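Local coordinates for neurotoxin (Clostridium botulinum, PDB 2QN0), which cleaves neuronal SNARE proteins as the zinc-dependent protease light chain of botulinum neurotoxin type C1, at residues 251-256 against 376-382; 367-371 against 410-414. All blocks are in the same frame, centred on the assembly; numbering follows the deposited sequence.

Contact 1: residues 251-256 against 376-382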
ATOM      1  N   SER A 251      -7.998  -4.521  21.791  1.00 18.79           N
ATOM      2  CA  SER A 251      -8.976  -3.442  21.735  1.00 19.77           C
ATOM      3  C   SER A 251     -10.358  -3.945  21.325  1.00 18.08           C
ATOM      4  O   SER A 251     -10.594  -5.146  21.223  1.00 20.02           O
ATOM      5  CB  SER A 251      -8.520  -2.395  20.712  1.00 21.70           C
ATOM      6  OG  SER A 251      -7.133  -2.123  20.825  1.00 25.62           O
ATOM      7  N   VAL A 252     -11.259  -3.000  21.080  1.00 20.92           N
ATOM      8  CA  VAL A 252     -12.616  -3.322  20.659  1.00 22.20           C
ATOM      9  C   VAL A 252     -13.084  -2.335  19.597  1.00 23.24           C
ATOM     10  O   VAL A 252     -12.551  -1.236  19.466  1.00 23.95           O
ATOM     11  CB  VAL A 252     -13.619  -3.252  21.836  1.00 22.48           C
ATOM     12  CG1 VAL A 252     -13.232  -4.258  22.920  1.00 24.48           C
ATOM     13  CG2 VAL A 252     -13.667  -1.840  22.395  1.00 23.17           C
ATOM     14  N   THR A 253     -14.088  -2.747  18.835  1.00 25.79           N
ATOM     15  CA  THR A 253     -14.664  -1.902  17.802  1.00 27.28           C
ATOM     16  C   THR A 253     -15.970  -2.577  17.406  1.00 30.29           C
ATOM     17  O   THR A 253     -16.285  -3.660  17.902  1.00 30.07           O
ATOM     18  CB  THR A 253     -13.728  -1.777  16.572  1.00 28.07           C
ATOM     19  OG1 THR A 253     -14.240  -0.773  15.684  1.00 26.99           O
ATOM     20  CG2 THR A 253     -13.625  -3.104  15.832  1.00 26.72           C
ATOM     21  N   SER A 254     -16.737  -1.943  16.533  1.00 32.30           N
ATOM     22  CA  SER A 254     -17.996  -2.531  16.105  1.00 36.03           C
ATOM     23  C   SER A 254     -18.121  -2.434  14.592  1.00 39.22           C
ATOM     24  O   SER A 254     -18.009  -1.347  14.017  1.00 38.12           O
ATOM     25  CB  SER A 254     -19.163  -1.832  16.805  1.00 36.01           C
ATOM     26  OG  SER A 254     -19.097  -0.429  16.643  1.00 41.44           O
ATOM     27  N   ASN A 255     -18.334  -3.585  13.956  1.00 41.35           N
ATOM     28  CA  ASN A 255     -18.453  -3.666  12.504  1.00 44.22           C
ATOM     29  C   ASN A 255     -19.740  -3.063  11.967  1.00 45.47           C
ATOM     30  O   ASN A 255     -20.456  -2.356  12.678  1.00 45.20           O
ATOM     31  CB  ASN A 255     -18.341  -5.123  12.040  1.00 42.43           C
ATOM     32  CG  ASN A 255     -19.440  -5.997  12.599  1.00 45.93           C
ATOM     33  OD1 ASN A 255     -20.617  -5.672  12.487  1.00 43.78           O
ATOM     34  ND2 ASN A 255     -19.062  -7.117  13.202  1.00 47.52           N
ATOM     35  N   ILE A 256     -20.025  -3.356  10.701  1.00 48.49           N
ATOM     36  CA  ILE A 256     -21.210  -2.845  10.020  1.00 50.60           C
ATOM     37  C   ILE A 256     -22.518  -3.471  10.507  1.00 52.32           C
ATOM     38  O   ILE A 256     -23.603  -3.012  10.145  1.00 52.72           O
ATOM     39  CB  ILE A 256     -21.094  -3.054   8.489  1.00 50.48           C
ATOM     40  CG1 ILE A 256     -21.071  -4.548   8.159  1.00 50.16           C
ATOM     41  CG2 ILE A 256     -19.817  -2.408   7.976  1.00 49.80           C
ATOM     42  CD1 ILE A 256     -20.987  -4.848   6.670  1.00 49.43           C
ATOM     43  N   LEU A 376      -9.995   2.478  14.554  1.00 15.29           N
ATOM     44  CA  LEU A 376     -11.084   1.598  14.967  1.00 16.89           C
ATOM     45  C   LEU A 376     -12.443   2.286  15.099  1.00 17.15           C
ATOM     46  O   LEU A 376     -13.283   1.856  15.891  1.00 19.30           O
ATOM     47  CB  LEU A 376     -10.729   0.900  16.287  1.00 15.51           C
ATOM     48  CG  LEU A 376      -9.514  -0.032  16.228  1.00 14.50           C
ATOM     49  CD1 LEU A 376      -9.285  -0.657  17.605  1.00 16.48           C
ATOM     50  CD2 LEU A 376      -9.736  -1.111  15.172  1.00 15.43           C
ATOM     51  N   SER A 377     -12.657   3.356  14.337  1.00 18.76           N
ATOM     52  CA  SER A 377     -13.944   4.052  14.371  1.00 19.54           C
ATOM     53  C   SER A 377     -15.010   3.039  13.985  1.00 19.98           C
ATOM     54  O   SER A 377     -14.769   2.173  13.142  1.00 21.64           O
ATOM     55  CB  SER A 377     -13.981   5.202  13.353  1.00 20.52           C
ATOM     56  OG  SER A 377     -13.332   6.372  13.830  1.00 23.81           O
ATOM     57  N   ASN A 378     -16.185   3.130  14.600  1.00 17.75           N
ATOM     58  CA  ASN A 378     -17.256   2.209  14.246  1.00 18.38           C
ATOM     59  C   ASN A 378     -17.587   2.483  12.784  1.00 17.31           C
ATOM     60  O   ASN A 378     -17.465   3.615  12.322  1.00 17.57           O
ATOM     61  CB  ASN A 378     -18.489   2.452  15.110  1.00 19.58           C
ATOM     62  CG  ASN A 378     -18.222   2.218  16.577  1.00 24.38           C
ATOM     63  OD1 ASN A 378     -17.378   1.398  16.940  1.00 26.34           O
ATOM     64  ND2 ASN A 378     -18.950   2.925  17.432  1.00 24.49           N
ATOM     65  N   VAL A 379     -17.994   1.453  12.055  1.00 18.23           N
ATOM     66  CA  VAL A 379     -18.321   1.634  10.650  1.00 17.72           C
ATOM     67  C   VAL A 379     -19.761   1.253  10.349  1.00 19.77           C
ATOM     68  O   VAL A 379     -20.412   0.554  11.126  1.00 18.68           O
ATOM     69  CB  VAL A 379     -17.370   0.822   9.743  1.00 18.18           C
ATOM     70  CG1 VAL A 379     -15.934   1.293   9.957  1.00 16.71           C
ATOM     71  CG2 VAL A 379     -17.492  -0.663  10.043  1.00 18.83           C
ATOM     72  N   TYR A 380     -20.255   1.731   9.217  1.00 18.75           N
ATOM     73  CA  TYR A 380     -21.623   1.457   8.802  1.00 20.38           C
ATOM     74  C   TYR A 380     -21.595   0.762   7.452  1.00 20.32           C
ATOM     75  O   TYR A 380     -20.585   0.165   7.085  1.00 19.69           O
ATOM     76  CB  TYR A 380     -22.400   2.770   8.724  1.00 22.78           C
ATOM     77  CG  TYR A 380     -22.431   3.507  10.041  1.00 24.90           C
ATOM     78  CD1 TYR A 380     -23.288   3.107  11.066  1.00 27.51           C
ATOM     79  CD2 TYR A 380     -21.577   4.582  10.279  1.00 26.03           C
ATOM     80  CE1 TYR A 380     -23.294   3.762  12.297  1.00 30.52           C
ATOM     81  CE2 TYR A 380     -21.572   5.242  11.505  1.00 28.29           C
ATOM     82  CZ  TYR A 380     -22.432   4.829  12.508  1.00 30.34           C
ATOM     83  OH  TYR A 380     -22.430   5.486  13.718  1.00 32.72           O
ATOM     84  N   THR A 381     -22.693   0.826   6.706  1.00 18.88           N
ATOM     85  CA  THR A 381     -22.717   0.166   5.408  1.00 17.79           C
ATOM     86  C   THR A 381     -21.787   0.892   4.444  1.00 16.60           C
ATOM     87  O   THR A 381     -21.844   2.112   4.318  1.00 18.75           O
ATOM     88  CB  THR A 381     -24.137   0.142   4.806  1.00 19.28           C
ATOM     89  OG1 THR A 381     -25.042  -0.447   5.745  1.00 20.20           O
ATOM     90  CG2 THR A 381     -24.152  -0.685   3.527  1.00 19.62           C
ATOM     91  N   PRO A 382     -20.904   0.147   3.765  1.00 17.56           N
ATOM     92  CA  PRO A 382     -19.964   0.741   2.811  1.00 18.17           C
ATOM     93  C   PRO A 382     -20.708   1.354   1.629  1.00 19.49           C
ATOM     94  O   PRO A 382     -21.806   0.914   1.283  1.00 20.27           O
ATOM     95  CB  PRO A 382     -19.110  -0.452   2.375  1.00 18.16           C
ATOM     96  CG  PRO A 382     -19.204  -1.397   3.532  1.00 18.71           C
ATOM     97  CD  PRO A 382     -20.653  -1.296   3.913  1.00 16.61           C
TER
HETATM   98  O   HOH W   1     -14.524  -0.724  13.089  1.00 23.25           O
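At one end of this contact Leu376 packs on Ser251 and accepts a hydrogen bond from Thr253; at the other Ile256 packs on Val379. Ser251 and Thr253, two residues apart on strand 248-253, both direct CB toward 376-382. With CG beside its own backbone N (chi1 -63°) and the chain extended beyond it, Leu376 lays CD1 along the strand, 3.6 Å from Ser251 CB. CD1 also lies close to the carbonyl oxygen of Val252, and Leu265 of the paired strand 261-266 packs on the same leucine.

Thr253 OG1 points away from its own amide nitrogen and donates to Leu376 O at 2.8 Å, meeting that carbonyl from above its plane (47° out of it). A water donates to the same hydroxyl at 2.6 Å and, with its second proton, to Ser377 O at 2.9 Å. The threonine oxygen thus gives one bond and receives one, tying the strand end to two successive carbonyls of the loop.

Further along, Val379 N reaches Ser254 O in a weak but fairly straight bond of 3.4 Å. Ile256 turns CG2 to the side of its own backbone N, where it meets Val379 CG2 at 3.6 Å, the two side chains slanting across each other; Pro382 CD approaches the same methyl, Ile256 CG2, from another direction at 4.3 Å.

An irregular loop laid beside the end of a two-stranded antiparallel ribbon, with the Leu376 side chain about 10 Å from the zinc ion and not touching it, is consistent with the surface loops that border the catalytic cleft in clostridial neurotoxin proteases.

Contact 2: residues 367-371 against 410-414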
ATOM      1  N   TYR A 367      -4.858  17.064   2.874  1.00 18.00           N
ATOM      2  CA  TYR A 367      -5.733  17.064   1.699  1.00 18.21           C
ATOM      3  C   TYR A 367      -7.088  17.694   2.005  1.00 19.20           C
ATOM      4  O   TYR A 367      -7.959  17.764   1.142  1.00 19.30           O
ATOM      5  CB  TYR A 367      -5.921  15.638   1.179  1.00 17.25           C
ATOM      6  CG  TYR A 367      -4.684  15.086   0.500  1.00 18.17           C
ATOM      7  CD1 TYR A 367      -4.589  15.038  -0.892  1.00 17.53           C
ATOM      8  CD2 TYR A 367      -3.589  14.656   1.250  1.00 17.71           C
ATOM      9  CE1 TYR A 367      -3.428  14.573  -1.522  1.00 16.75           C
ATOM     10  CE2 TYR A 367      -2.427  14.194   0.634  1.00 16.39           C
ATOM     11  CZ  TYR A 367      -2.352  14.158  -0.750  1.00 17.22           C
ATOM     12  OH  TYR A 367      -1.195  13.720  -1.355  1.00 17.76           O
ATOM     13  N   ASN A 368      -7.255  18.142   3.244  1.00 20.15           N
ATOM     14  CA  ASN A 368      -8.489  18.785   3.681  1.00 22.61           C
ATOM     15  C   ASN A 368      -9.751  17.975   3.385  1.00 22.71           C
ATOM     16  O   ASN A 368     -10.675  18.463   2.732  1.00 22.18           O
ATOM     17  CB  ASN A 368      -8.606  20.172   3.040  1.00 26.89           C
ATOM     18  CG  ASN A 368      -9.713  21.004   3.654  1.00 32.40           C
ATOM     19  OD1 ASN A 368      -9.774  21.174   4.875  1.00 33.23           O
ATOM     20  ND2 ASN A 368     -10.593  21.536   2.812  1.00 34.48           N
ATOM     21  N   VAL A 369      -9.786  16.737   3.865  1.00 19.90           N
ATOM     22  CA  VAL A 369     -10.948  15.881   3.673  1.00 17.60           C
ATOM     23  C   VAL A 369     -11.412  15.355   5.022  1.00 17.88           C
ATOM     24  O   VAL A 369     -10.635  15.291   5.977  1.00 16.75           O
ATOM     25  CB  VAL A 369     -10.636  14.662   2.764  1.00 19.81           C
ATOM     26  CG1 VAL A 369     -10.247  15.137   1.368  1.00 19.72           C
ATOM     27  CG2 VAL A 369      -9.526  13.811   3.378  1.00 18.93           C
ATOM     28  N   GLN A 370     -12.688  14.999   5.100  1.00 15.87           N
ATOM     29  CA  GLN A 370     -13.245  14.441   6.322  1.00 16.85           C
ATOM     30  C   GLN A 370     -12.690  13.027   6.399  1.00 16.49           C
ATOM     31  O   GLN A 370     -12.441  12.400   5.370  1.00 16.62           O
ATOM     32  CB  GLN A 370     -14.775  14.390   6.229  1.00 16.35           C
ATOM     33  CG  GLN A 370     -15.473  13.844   7.471  1.00 15.89           C
ATOM     34  CD  GLN A 370     -15.225  14.701   8.700  1.00 17.98           C
ATOM     35  OE1 GLN A 370     -14.098  14.794   9.187  1.00 17.62           O
ATOM     36  NE2 GLN A 370     -16.283  15.340   9.207  1.00 17.21           N
ATOM     37  N   ASN A 371     -12.487  12.519   7.610  1.00 15.81           N
ATOM     38  CA  ASN A 371     -11.972  11.168   7.758  1.00 14.58           C
ATOM     39  C   ASN A 371     -12.270  10.625   9.147  1.00 15.23           C
ATOM     40  O   ASN A 371     -12.615  11.380  10.057  1.00 14.69           O
ATOM     41  CB  ASN A 371     -10.457  11.139   7.502  1.00 14.85           C
ATOM     42  CG  ASN A 371      -9.917   9.725   7.356  1.00 13.36           C
ATOM     43  OD1 ASN A 371     -10.519   8.891   6.680  1.00 13.79           O
ATOM     44  ND2 ASN A 371      -8.770   9.452   7.976  1.00 13.23           N
ATOM     45  N   PHE A 410     -17.469  19.539   4.117  1.00 19.82           N
ATOM     46  CA  PHE A 410     -17.302  18.210   3.540  1.00 19.26           C
ATOM     47  C   PHE A 410     -18.596  17.532   3.091  1.00 20.33           C
ATOM     48  O   PHE A 410     -18.703  16.307   3.134  1.00 18.79           O
ATOM     49  CB  PHE A 410     -16.583  17.319   4.563  1.00 19.20           C
ATOM     50  CG  PHE A 410     -15.416  17.992   5.222  1.00 19.11           C
ATOM     51  CD1 PHE A 410     -14.210  18.146   4.544  1.00 20.48           C
ATOM     52  CD2 PHE A 410     -15.538  18.525   6.501  1.00 19.81           C
ATOM     53  CE1 PHE A 410     -13.144  18.825   5.131  1.00 20.85           C
ATOM     54  CE2 PHE A 410     -14.478  19.206   7.097  1.00 21.21           C
ATOM     55  CZ  PHE A 410     -13.277  19.356   6.408  1.00 20.92           C
ATOM     56  N   MET A 411     -19.573  18.316   2.645  1.00 19.93           N
ATOM     57  CA  MET A 411     -20.839  17.739   2.205  1.00 20.10           C
ATOM     58  C   MET A 411     -20.699  16.670   1.129  1.00 18.57           C
ATOM     59  O   MET A 411     -21.529  15.763   1.038  1.00 19.57           O
ATOM     60  CB  MET A 411     -21.783  18.841   1.711  1.00 21.84           C
ATOM     61  CG  MET A 411     -22.672  19.404   2.798  1.00 29.14           C
ATOM     62  SD  MET A 411     -23.825  20.637   2.171  1.00 34.72           S
ATOM     63  CE  MET A 411     -23.243  22.089   3.025  1.00 33.73           C
ATOM     64  N   GLY A 412     -19.653  16.769   0.312  1.00 19.58           N
ATOM     65  CA  GLY A 412     -19.451  15.780  -0.734  1.00 18.77           C
ATOM     66  C   GLY A 412     -19.257  14.375  -0.184  1.00 18.14           C
ATOM     67  O   GLY A 412     -19.554  13.383  -0.855  1.00 18.37           O
ATOM     68  N   GLN A 413     -18.751  14.294   1.044  1.00 18.05           N
ATOM     69  CA  GLN A 413     -18.509  13.008   1.698  1.00 15.91           C
ATOM     70  C   GLN A 413     -19.650  12.620   2.634  1.00 17.21           C
ATOM     71  O   GLN A 413     -19.641  11.534   3.217  1.00 18.92           O
ATOM     72  CB  GLN A 413     -17.212  13.070   2.502  1.00 17.15           C
ATOM     73  CG  GLN A 413     -15.949  13.131   1.667  1.00 16.12           C
ATOM     74  CD  GLN A 413     -14.724  13.355   2.528  1.00 17.20           C
ATOM     75  OE1 GLN A 413     -14.269  14.488   2.702  1.00 17.28           O
ATOM     76  NE2 GLN A 413     -14.199  12.275   3.095  1.00 16.21           N
ATOM     77  N   ASN A 414     -20.627  13.512   2.770  1.00 19.02           N
ATOM     78  CA  ASN A 414     -21.779  13.294   3.641  1.00 18.79           C
ATOM     79  C   ASN A 414     -22.825  12.436   2.928  1.00 20.75           C
ATOM     80  O   ASN A 414     -23.441  12.878   1.953  1.00 19.84           O
ATOM     81  CB  ASN A 414     -22.372  14.650   4.028  1.00 19.31           C
ATOM     82  CG  ASN A 414     -23.365  14.554   5.165  1.00 18.15           C
ATOM     83  OD1 ASN A 414     -24.223  13.679   5.173  1.00 18.82           O
ATOM     84  ND2 ASN A 414     -23.259  15.466   6.126  1.00 19.60           N
TER
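Phe410 lies against Gln370 from its first side-chain carbon onward. CB of Phe410 meets Gln370 CB at 3.8 Å, and CG stands just as far from that carbon. Gln370 CA lies over one face of the ring, offset toward the rim. CD1 approaches Gln370 N at 3.5 Å; at CE1, farther round, the ring edge faces Asn368 O, 3.5 Å from CE1 and near the ring plane. The Asn368 amide is tilted 57° from the ring. Asn368 closes helix 360-366 in a Schellman motif, its positive phi turning the chain out along the phenylalanine, while Phe410 O accepts from Gln413 N in the short 3-10 turn that carries Gln413. Gln413 extends beyond CG and brings its amide up to the backbone of Gln370, in a pairing that only resembles the two bonds of a neighbouring strand. OE1 of Gln413 accepts from Gln370 N at 2.9 Å, the donor tilted 21° from the carbonyl plane; NE2 donates to Gln370 O, also at 2.9 Å, from above that carbonyl's plane (36° out of it). Asn400 ND2 adds a second bond to Gln413 OE1 and Cys220 O a second to NE2, which fixes the rotation of this buried amide. Gln370 OE1 accepts from Asn371 N and from Asn207 N.

In the fold
Along the chain the segments alternate: 251-256, 367-371, 376-382, 410-414. The middle two belong to one loop, between helix 360-366 and strand 383-384, so contact 2 anchors its start and contact 1 its later part. The contacts do not touch: their centres are 19 Å apart and their nearest atoms about 6 Å. Both draw on the 201-220 region, through Thr201 and Ser203 at contact 1 and Tyr202, Asn207 and Cys220 at contact 2. Contact 2 also backs onto helix 223-238, which carries the zinc ligands His229 and His233, whereas contact 1 joins the ribbon of 248-253 and 261-266. The shared loop thus links the surroundings of the zinc-binding helix to this ribbon.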